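Local coordinates for protein transcription termination factor FttA (Methanosarcina mazei, PDB 2XR1) that probably terminates archaeal transcription as a dimeric, zinc-dependent nuclease that cuts nascent RNA emerging from RNA polymerase and then degrades the released transcript, at residues K19-G24 against G51-N56; L11-K16 against V30-P35; L534-Y539 against R547-G552. All coordinates share one frame; numbering follows the deposited sequence.

Contact 1: K19-G24 against G51-N56; sequences KNLPAG and GNIIRN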
loop_
_atom_site.group_PDB
_atom_site.type_symbol
_atom_site.label_atom_id
_atom_site.label_comp_id
_atom_site.label_asym_id
_atom_site.label_seq_id
_atom_site.Cartn_x
_atom_site.Cartn_y
_atom_site.Cartn_z
ATOM N N LYS B 19 -38.981 26.044 -5.001
ATOM C CA LYS B 19 -39.101 27.469 -4.667
ATOM C C LYS B 19 -38.077 28.369 -5.378
ATOM O O LYS B 19 -38.018 29.557 -5.106
ATOM C CB LYS B 19 -39.057 27.693 -3.148
ATOM C CG LYS B 19 -37.827 27.150 -2.435
ATOM C CD LYS B 19 -38.017 27.133 -0.919
ATOM C CE LYS B 19 -39.224 26.293 -0.480
ATOM N NZ LYS B 19 -39.102 25.789 0.926
ATOM N N ASN B 20 -37.260 27.807 -6.268
ATOM C CA ASN B 20 -36.423 28.628 -7.145
ATOM C C ASN B 20 -36.979 28.726 -8.549
ATOM O O ASN B 20 -36.590 29.623 -9.287
ATOM C CB ASN B 20 -34.965 28.125 -7.192
ATOM C CG ASN B 20 -33.999 29.011 -6.375
ATOM O OD1 ASN B 20 -34.399 30.018 -5.797
ATOM N ND2 ASN B 20 -32.721 28.619 -6.331
ATOM N N LEU B 21 -37.898 27.826 -8.904
ATOM C CA LEU B 21 -38.429 27.736 -10.268
ATOM C C LEU B 21 -39.378 28.892 -10.581
ATOM O O LEU B 21 -40.143 29.314 -9.732
ATOM C CB LEU B 21 -39.147 26.392 -10.497
ATOM C CG LEU B 21 -38.313 25.102 -10.626
ATOM C CD1 LEU B 21 -39.199 23.878 -10.714
ATOM C CD2 LEU B 21 -37.383 25.109 -11.821
ATOM N N PRO B 22 -39.316 29.425 -11.805
ATOM C CA PRO B 22 -40.318 30.413 -12.205
ATOM C C PRO B 22 -41.715 29.806 -12.293
ATOM O O PRO B 22 -41.850 28.603 -12.392
ATOM C CB PRO B 22 -39.840 30.879 -13.580
ATOM C CG PRO B 22 -38.845 29.918 -14.018
ATOM C CD PRO B 22 -38.290 29.212 -12.836
ATOM N N ALA B 23 -42.732 30.652 -12.208
ATOM C CA ALA B 23 -44.114 30.252 -12.373
ATOM C C ALA B 23 -44.247 29.457 -13.638
ATOM O O ALA B 23 -43.629 29.768 -14.638
ATOM C CB ALA B 23 -45.012 31.473 -12.445
ATOM N N GLY B 24 -45.072 28.426 -13.588
ATOM C CA GLY B 24 -45.389 27.638 -14.763
ATOM C C GLY B 24 -44.467 26.465 -14.982
ATOM O O GLY B 24 -44.744 25.607 -15.804
ATOM N N GLY B 51 -32.781 28.216 -21.059
ATOM C CA GLY B 51 -31.585 27.514 -20.564
ATOM C C GLY B 51 -31.051 28.106 -19.268
ATOM O O GLY B 51 -30.234 27.483 -18.578
ATOM N N ASN B 52 -31.531 29.309 -18.935
ATOM C CA ASN B 52 -31.158 29.983 -17.689
ATOM C C ASN B 52 -31.687 29.371 -16.403
ATOM O O ASN B 52 -31.101 29.618 -15.338
ATOM C CB ASN B 52 -31.576 31.448 -17.724
ATOM C CG ASN B 52 -30.808 32.230 -18.747
ATOM O OD1 ASN B 52 -29.759 31.790 -19.229
ATOM N ND2 ASN B 52 -31.309 33.398 -19.084
ATOM N N ILE B 53 -32.748 28.567 -16.491
ATOM C CA ILE B 53 -33.325 27.948 -15.310
ATOM C C ILE B 53 -32.293 27.032 -14.762
ATOM O O ILE B 53 -31.934 27.130 -13.593
ATOM C CB ILE B 53 -34.578 27.140 -15.626
ATOM C CG1 ILE B 53 -35.661 28.054 -16.181
ATOM C CG2 ILE B 53 -35.091 26.429 -14.368
ATOM C CD1 ILE B 53 -36.766 27.315 -16.889
ATOM N N ILE B 54 -31.766 26.183 -15.630
ATOM C CA ILE B 54 -30.722 25.276 -15.197
ATOM C C ILE B 54 -29.501 26.083 -14.723
ATOM O O ILE B 54 -28.880 25.723 -13.731
ATOM C CB ILE B 54 -30.372 24.251 -16.265
ATOM C CG1 ILE B 54 -31.619 23.516 -16.730
ATOM C CG2 ILE B 54 -29.474 23.216 -15.689
ATOM C CD1 ILE B 54 -32.312 22.739 -15.617
ATOM N N ARG B 55 -29.188 27.192 -15.395
ATOM C CA ARG B 55 -28.130 28.091 -14.934
ATOM C C ARG B 55 -28.452 28.633 -13.540
ATOM O O ARG B 55 -27.686 28.425 -12.599
ATOM C CB ARG B 55 -27.922 29.254 -15.920
ATOM N N ASN B 56 -29.594 29.310 -13.425
ATOM C CA ASN B 56 -30.089 29.827 -12.142
ATOM C C ASN B 56 -30.322 28.732 -11.093
ATOM O O ASN B 56 -30.308 29.016 -9.897
ATOM C CB ASN B 56 -31.382 30.660 -12.321
ATOM C CG ASN B 56 -31.118 32.170 -12.541
ATOM O OD1 ASN B 56 -32.035 32.932 -12.882
ATOM N ND2 ASN B 56 -29.879 32.603 -12.320
#
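N20 faces N56, the last residue of its segment on helix 52-61, but only loosely: ND2 of N20 lies 4.3 Å from the backbone O of N56, too far for a bond. A polar, flexible amide suits this exposed rim, where N20 also brushes L57, the next residue of the helix, and E60 further on. L21 supplies the firmer touch. With CG beside its backbone N and anti to the carbonyl carbon (chi1 -73°), the leucine sends CD2 to within 3.7 Å of I53 CG2, the two side chains crossing at about a right angle. L57 also lies against L21, and F47 of helix 44-49 against I53, so this isoleucine is buried. P22 adds its ring from the same loop, CG standing 4.3 Å from I53 CG1; its cyclic backbone stiffens the chain just where it passes the helix. The loop joins helix 7-18 to strand 30-33 in the first KH domain, whose order of helices and strands is that of the type II KH fold. The close touches of L21 and P22 on I53 are apolar, so between these two segments shape and exclusion of water count for more than directed bonds.

Contact 2: L11-K16 against V30-P35; sequences LDLKHK and VEFEGP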
loop_
_atom_site.group_PDB
_atom_site.type_symbol
_atom_site.label_atom_id
_atom_site.label_comp_id
_atom_site.label_asym_id
_atom_site.label_seq_id
_atom_site.Cartn_x
_atom_site.Cartn_y
_atom_site.Cartn_z
ATOM N N LEU B 11 -35.363 14.883 -1.122
ATOM C CA LEU B 11 -36.534 15.712 -0.814
ATOM C C LEU B 11 -36.130 17.157 -0.522
ATOM O O LEU B 11 -36.707 18.094 -1.063
ATOM C CB LEU B 11 -37.332 15.171 0.384
ATOM C CG LEU B 11 -38.633 14.407 0.104
ATOM C CD1 LEU B 11 -38.322 13.017 -0.445
ATOM C CD2 LEU B 11 -39.456 14.293 1.386
ATOM N N ASP B 12 -35.134 17.330 0.333
ATOM C CA ASP B 12 -34.610 18.656 0.629
ATOM C C ASP B 12 -34.187 19.364 -0.665
ATOM O O ASP B 12 -34.391 20.562 -0.825
ATOM C CB ASP B 12 -33.425 18.544 1.602
ATOM C CG ASP B 12 -33.052 19.879 2.236
ATOM O OD1 ASP B 12 -32.615 20.787 1.493
ATOM O OD2 ASP B 12 -33.178 20.011 3.479
ATOM N N LEU B 13 -33.611 18.615 -1.597
ATOM C CA LEU B 13 -33.206 19.191 -2.867
ATOM C C LEU B 13 -34.418 19.499 -3.728
ATOM O O LEU B 13 -34.457 20.544 -4.401
ATOM C CB LEU B 13 -32.226 18.286 -3.613
ATOM C CG LEU B 13 -30.775 18.249 -3.092
ATOM C CD1 LEU B 13 -29.992 17.136 -3.801
ATOM C CD2 LEU B 13 -30.081 19.591 -3.264
ATOM N N LYS B 14 -35.415 18.615 -3.707
ATOM C CA LYS B 14 -36.617 18.862 -4.488
ATOM C C LYS B 14 -37.224 20.175 -4.030
ATOM O O LYS B 14 -37.412 21.087 -4.829
ATOM C CB LYS B 14 -37.631 17.729 -4.386
ATOM C CG LYS B 14 -38.922 18.014 -5.178
ATOM C CD LYS B 14 -39.645 16.741 -5.633
ATOM C CE LYS B 14 -41.190 16.891 -5.592
ATOM N NZ LYS B 14 -41.856 17.798 -6.604
ATOM N N HIS B 15 -37.462 20.308 -2.735
ATOM C CA HIS B 15 -38.133 21.501 -2.251
ATOM C C HIS B 15 -37.356 22.791 -2.493
ATOM O O HIS B 15 -37.934 23.788 -2.899
ATOM C CB HIS B 15 -38.541 21.318 -0.795
ATOM C CG HIS B 15 -39.573 20.248 -0.614
ATOM N ND1 HIS B 15 -39.615 19.423 0.490
ATOM C CD2 HIS B 15 -40.582 19.844 -1.427
ATOM C CE1 HIS B 15 -40.617 18.570 0.359
ATOM N NE2 HIS B 15 -41.218 18.804 -0.797
ATOM N N LYS B 16 -36.052 22.757 -2.263
ATOM C CA LYS B 16 -35.155 23.858 -2.622
ATOM C C LYS B 16 -35.390 24.325 -4.055
ATOM O O LYS B 16 -35.598 25.502 -4.311
ATOM C CB LYS B 16 -33.697 23.395 -2.487
ATOM C CG LYS B 16 -32.953 23.931 -1.282
ATOM C CD LYS B 16 -32.224 25.228 -1.632
ATOM C CE LYS B 16 -31.492 25.834 -0.423
ATOM N NZ LYS B 16 -30.260 25.069 -0.065
ATOM N N VAL B 30 -36.482 14.249 -8.386
ATOM C CA VAL B 30 -35.095 14.638 -8.286
ATOM C C VAL B 30 -34.289 13.388 -7.836
ATOM O O VAL B 30 -34.621 12.740 -6.842
ATOM C CB VAL B 30 -34.991 15.857 -7.343
ATOM C CG1 VAL B 30 -33.683 15.929 -6.649
ATOM C CG2 VAL B 30 -35.231 17.118 -8.118
ATOM N N GLU B 31 -33.273 13.033 -8.624
ATOM C CA GLU B 31 -32.424 11.857 -8.415
ATOM C C GLU B 31 -30.976 12.171 -8.728
ATOM O O GLU B 31 -30.690 12.866 -9.649
ATOM C CB GLU B 31 -32.804 10.744 -9.392
ATOM C CG GLU B 31 -34.022 9.913 -8.997
ATOM C CD GLU B 31 -33.761 8.955 -7.800
ATOM O OE1 GLU B 31 -32.584 8.640 -7.490
ATOM O OE2 GLU B 31 -34.744 8.529 -7.165
ATOM N N PHE B 32 -30.071 11.616 -7.957
ATOM C CA PHE B 32 -28.670 11.580 -8.282
ATOM C C PHE B 32 -28.444 10.426 -9.250
ATOM O O PHE B 32 -28.664 9.288 -8.884
ATOM C CB PHE B 32 -27.855 11.298 -7.037
ATOM C CG PHE B 32 -27.897 12.388 -6.006
ATOM C CD1 PHE B 32 -27.479 13.694 -6.308
ATOM C CD2 PHE B 32 -28.285 12.097 -4.704
ATOM C CE1 PHE B 32 -27.492 14.685 -5.340
ATOM C CE2 PHE B 32 -28.300 13.076 -3.743
ATOM C CZ PHE B 32 -27.899 14.379 -4.062
ATOM N N GLU B 33 -28.041 10.713 -10.492
ATOM C CA GLU B 33 -27.740 9.644 -11.447
ATOM C C GLU B 33 -26.309 9.782 -11.887
ATOM O O GLU B 33 -25.950 10.703 -12.613
ATOM C CB GLU B 33 -28.697 9.645 -12.632
ATOM C CG GLU B 33 -30.140 9.401 -12.214
ATOM C CD GLU B 33 -31.156 9.433 -13.368
ATOM O OE1 GLU B 33 -30.737 9.567 -14.553
ATOM O OE2 GLU B 33 -32.383 9.326 -13.074
ATOM N N GLY B 34 -25.476 8.873 -11.407
ATOM C CA GLY B 34 -24.045 9.029 -11.545
ATOM C C GLY B 34 -23.635 10.363 -10.944
ATOM O O GLY B 34 -24.193 10.801 -9.920
ATOM N N PRO B 35 -22.682 11.046 -11.603
ATOM C CA PRO B 35 -22.194 12.316 -11.112
ATOM C C PRO B 35 -23.257 13.408 -10.991
ATOM O O PRO B 35 -23.056 14.308 -10.212
ATOM C CB PRO B 35 -21.159 12.695 -12.145
ATOM C CG PRO B 35 -20.725 11.439 -12.680
ATOM C CD PRO B 35 -21.946 10.639 -12.803
#
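V30 opens strand 30-33 with its branched side chain turned toward helix 11-16. Its CG1, anti to the backbone N at chi1 152°, comes within 4.1 Å of L13 CB, while the other methyl, CG2, lies 4.3 Å from K14 CA. One valine thus reaches two successive helix residues, L13 with one branch and the backbone of K14 with the other; a compact beta-branched residue suits a strand and fits the short gap to the helix here. The lysine touches V30 through its first carbons, CB to CB at 4.4 Å, and leads its amine elsewhere, to a salt bridge with E18 and a weak bond to the carbonyl of T28. Aliphatic at the base and charged at the end, K14 serves the edge of an apolar interface well. F32 then brings its ring toward L13: CD1 of the leucine is 3.5 Å from CZ and 3.8 Å from CE1, approaching that corner of the ring obliquely, and the two side chains cross at about a right angle. E33 turns to a salt bridge with R68 of strand 65-69. G34, at positive phi, begins the turn into strand 36-41, a conformation glycine tolerates. The axes of the helix and strand segments pass 8.4 Å apart, with 122° between their directions. In this type II KH domain, helix 7-18 covers the three-stranded sheet at its edge strand: L37 of the adjoining strand 36-41 meets L13, V30 and F32, and I17 continues the helix side of the packing. Beyond F32, H174 stacks on the phenylalanine ring just after helix 159-173, and L166 of that helix joins the backbone of G34.

Contact 3: L534-Y539 against R547-G552; sequences LVFVGY and RRIQKG
The carbonyl O of I549, whose side chain packs on L534 and F536, accepts the N of G552 at 2.7 Å. This bond belongs to the Schellman motif that ends helix 545-550, and G552 suits it because at these backbone angles a CB would be jammed against the preceding carbonyl O. The helix packs on strand 533-536 of the parallel sheet of the beta-CASP domain. It lies in the connection, which also carries two short strands, between that strand and its parallel neighbour 573-576, whose residues bond to the backbones of L534 and F536. L534 holds CG anti to its N (chi1 180°) and meets the isoleucine at a right angle, its CD2 lying 4.1 Å from I549 CG2. I549 CG2 also stands at the edge of the F536 ring, near its plane, 4.1 Å from F536 CE2. Branched I549 therefore fills the angle between an aliphatic and an aromatic residue, while M570 covers it from a loop. Q550, its chain extended, passes the ring at a slant, CB coming 4.1 Å from F536 CE2, and also touches V576. A long residue with an apolar stem and a polar head fits the partly exposed border of this buried patch. Its amide plane is turned 81° from the ring, and OE1 approaches the phenylalanine obliquely, 4.0 Å from CD2.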
loop_
_atom_site.group_PDB
_atom_site.type_symbol
_atom_site.label_atom_id
_atom_site.label_comp_id
_atom_site.label_asym_id
_atom_site.label_seq_id
_atom_site.Cartn_x
_atom_site.Cartn_y
_atom_site.Cartn_z
ATOM N N LEU B 534 10.167 -2.161 -44.196
ATOM C CA LEU B 534 9.388 -2.262 -42.988
ATOM C C LEU B 534 9.558 -0.971 -42.203
ATOM O O LEU B 534 10.662 -0.693 -41.741
ATOM C CB LEU B 534 9.869 -3.459 -42.158
ATOM C CG LEU B 534 9.143 -3.700 -40.828
ATOM C CD1 LEU B 534 7.754 -4.204 -41.122
ATOM C CD2 LEU B 534 9.943 -4.675 -39.957
ATOM N N VAL B 535 8.478 -0.203 -42.025
ATOM C CA VAL B 535 8.595 1.162 -41.511
ATOM C C VAL B 535 8.133 1.253 -40.076
ATOM O O VAL B 535 6.960 1.093 -39.797
ATOM C CB VAL B 535 7.760 2.129 -42.377
ATOM C CG1 VAL B 535 8.039 3.590 -42.012
ATOM C CG2 VAL B 535 8.061 1.886 -43.871
ATOM N N PHE B 536 9.044 1.505 -39.160
ATOM C CA PHE B 536 8.661 1.765 -37.774
ATOM C C PHE B 536 8.397 3.249 -37.528
ATOM O O PHE B 536 9.295 4.057 -37.670
ATOM C CB PHE B 536 9.751 1.298 -36.817
ATOM C CG PHE B 536 9.875 -0.185 -36.724
ATOM C CD1 PHE B 536 8.868 -0.941 -36.167
ATOM C CD2 PHE B 536 11.015 -0.837 -37.177
ATOM C CE1 PHE B 536 8.977 -2.312 -36.081
ATOM C CE2 PHE B 536 11.130 -2.212 -37.070
ATOM C CZ PHE B 536 10.110 -2.940 -36.522
ATOM N N VAL B 537 7.180 3.585 -37.113
ATOM C CA VAL B 537 6.743 4.972 -37.012
ATOM C C VAL B 537 6.627 5.441 -35.577
ATOM O O VAL B 537 6.298 6.593 -35.332
ATOM C CB VAL B 537 5.399 5.186 -37.667
ATOM C CG1 VAL B 537 5.462 4.827 -39.159
ATOM C CG2 VAL B 537 4.376 4.400 -36.960
ATOM N N GLY B 538 6.920 4.569 -34.629
ATOM C CA GLY B 538 6.951 4.959 -33.232
ATOM C C GLY B 538 7.796 3.985 -32.427
ATOM O O GLY B 538 8.158 2.923 -32.947
ATOM N N TYR B 539 8.046 4.281 -31.154
ATOM C CA TYR B 539 8.829 3.361 -30.315
ATOM C C TYR B 539 8.215 1.959 -30.277
ATOM O O TYR B 539 7.003 1.782 -30.431
ATOM C CB TYR B 539 8.993 3.881 -28.871
ATOM C CG TYR B 539 7.788 3.611 -28.002
ATOM C CD1 TYR B 539 6.647 4.370 -28.121
ATOM C CD2 TYR B 539 7.794 2.583 -27.091
ATOM C CE1 TYR B 539 5.521 4.117 -27.362
ATOM C CE2 TYR B 539 6.676 2.315 -26.279
ATOM C CZ TYR B 539 5.532 3.077 -26.432
ATOM O OH TYR B 539 4.415 2.824 -25.644
ATOM N N ARG B 547 10.533 -4.571 -31.470
ATOM C CA ARG B 547 11.743 -4.100 -30.855
ATOM C C ARG B 547 12.937 -4.970 -31.247
ATOM O O ARG B 547 14.011 -4.459 -31.559
ATOM C CB ARG B 547 11.588 -4.103 -29.338
ATOM C CG ARG B 547 12.854 -3.698 -28.570
ATOM C CD ARG B 547 13.369 -2.367 -29.041
ATOM N NE ARG B 547 14.088 -1.739 -27.957
ATOM C CZ ARG B 547 15.115 -0.909 -28.104
ATOM N NH1 ARG B 547 15.550 -0.571 -29.325
ATOM N NH2 ARG B 547 15.721 -0.417 -27.009
ATOM N N ARG B 548 12.736 -6.277 -31.202
ATOM C CA ARG B 548 13.757 -7.220 -31.574
ATOM C C ARG B 548 14.228 -6.998 -33.029
ATOM O O ARG B 548 15.433 -6.935 -33.290
ATOM C CB ARG B 548 13.254 -8.645 -31.286
ATOM C CG ARG B 548 13.925 -9.748 -32.031
ATOM C CD ARG B 548 14.450 -10.785 -31.100
ATOM N NE ARG B 548 13.425 -11.630 -30.484
ATOM C CZ ARG B 548 13.697 -12.747 -29.798
ATOM N NH1 ARG B 548 14.963 -13.156 -29.636
ATOM N NH2 ARG B 548 12.702 -13.467 -29.272
ATOM N N ILE B 549 13.315 -6.825 -33.966
ATOM C CA ILE B 549 13.726 -6.513 -35.333
ATOM C C ILE B 549 14.558 -5.230 -35.406
ATOM O O ILE B 549 15.641 -5.202 -35.992
ATOM C CB ILE B 549 12.551 -6.346 -36.257
ATOM C CG1 ILE B 549 11.841 -7.685 -36.431
ATOM C CG2 ILE B 549 13.028 -5.824 -37.579
ATOM C CD1 ILE B 549 10.528 -7.608 -37.174
ATOM N N GLN B 550 14.044 -4.175 -34.795
ATOM C CA GLN B 550 14.686 -2.860 -34.801
ATOM C C GLN B 550 16.084 -2.880 -34.229
ATOM O O GLN B 550 16.869 -2.000 -34.545
ATOM C CB GLN B 550 13.810 -1.888 -34.020
ATOM C CG GLN B 550 14.442 -0.545 -33.616
ATOM C CD GLN B 550 13.386 0.436 -33.120
ATOM O OE1 GLN B 550 12.527 0.881 -33.887
ATOM N NE2 GLN B 550 13.406 0.721 -31.834
ATOM N N LYS B 551 16.391 -3.869 -33.388
ATOM C CA LYS B 551 17.753 -4.077 -32.889
ATOM C C LYS B 551 18.659 -4.836 -33.879
ATOM O O LYS B 551 19.817 -5.147 -33.567
ATOM C CB LYS B 551 17.731 -4.848 -31.558
ATOM C CG LYS B 551 17.238 -4.069 -30.365
ATOM C CD LYS B 551 17.539 -4.835 -29.046
ATOM C CE LYS B 551 16.301 -4.855 -28.111
ATOM N NZ LYS B 551 16.543 -5.414 -26.761
ATOM N N GLY B 552 18.135 -5.169 -35.052
ATOM C CA GLY B 552 18.939 -5.849 -36.077
ATOM C C GLY B 552 19.010 -7.362 -35.931
ATOM O O GLY B 552 19.899 -7.996 -36.499
#

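Contacts 1 and 2 belong to the same KH domain. Their segments alternate along the chain, the helix of contact 2 running into the loop of contact 1, so the loop after helix 7-18 packs on helix 52-61 while the helix itself packs on strand 30-33. Their centres are 15 Å apart. Contact 3 follows much later in the chain, in the beta-CASP domain, on the opposite side of the chain's centre; its nearest atoms are about 41 Å from contact 1 and about 30 Å from contact 2. None of the three supplies a ligand to the two zinc ions, which are held by residues such as H245, D355 and H607. All are structural packing in modules that accompany the metallo-beta-lactamase nuclease core.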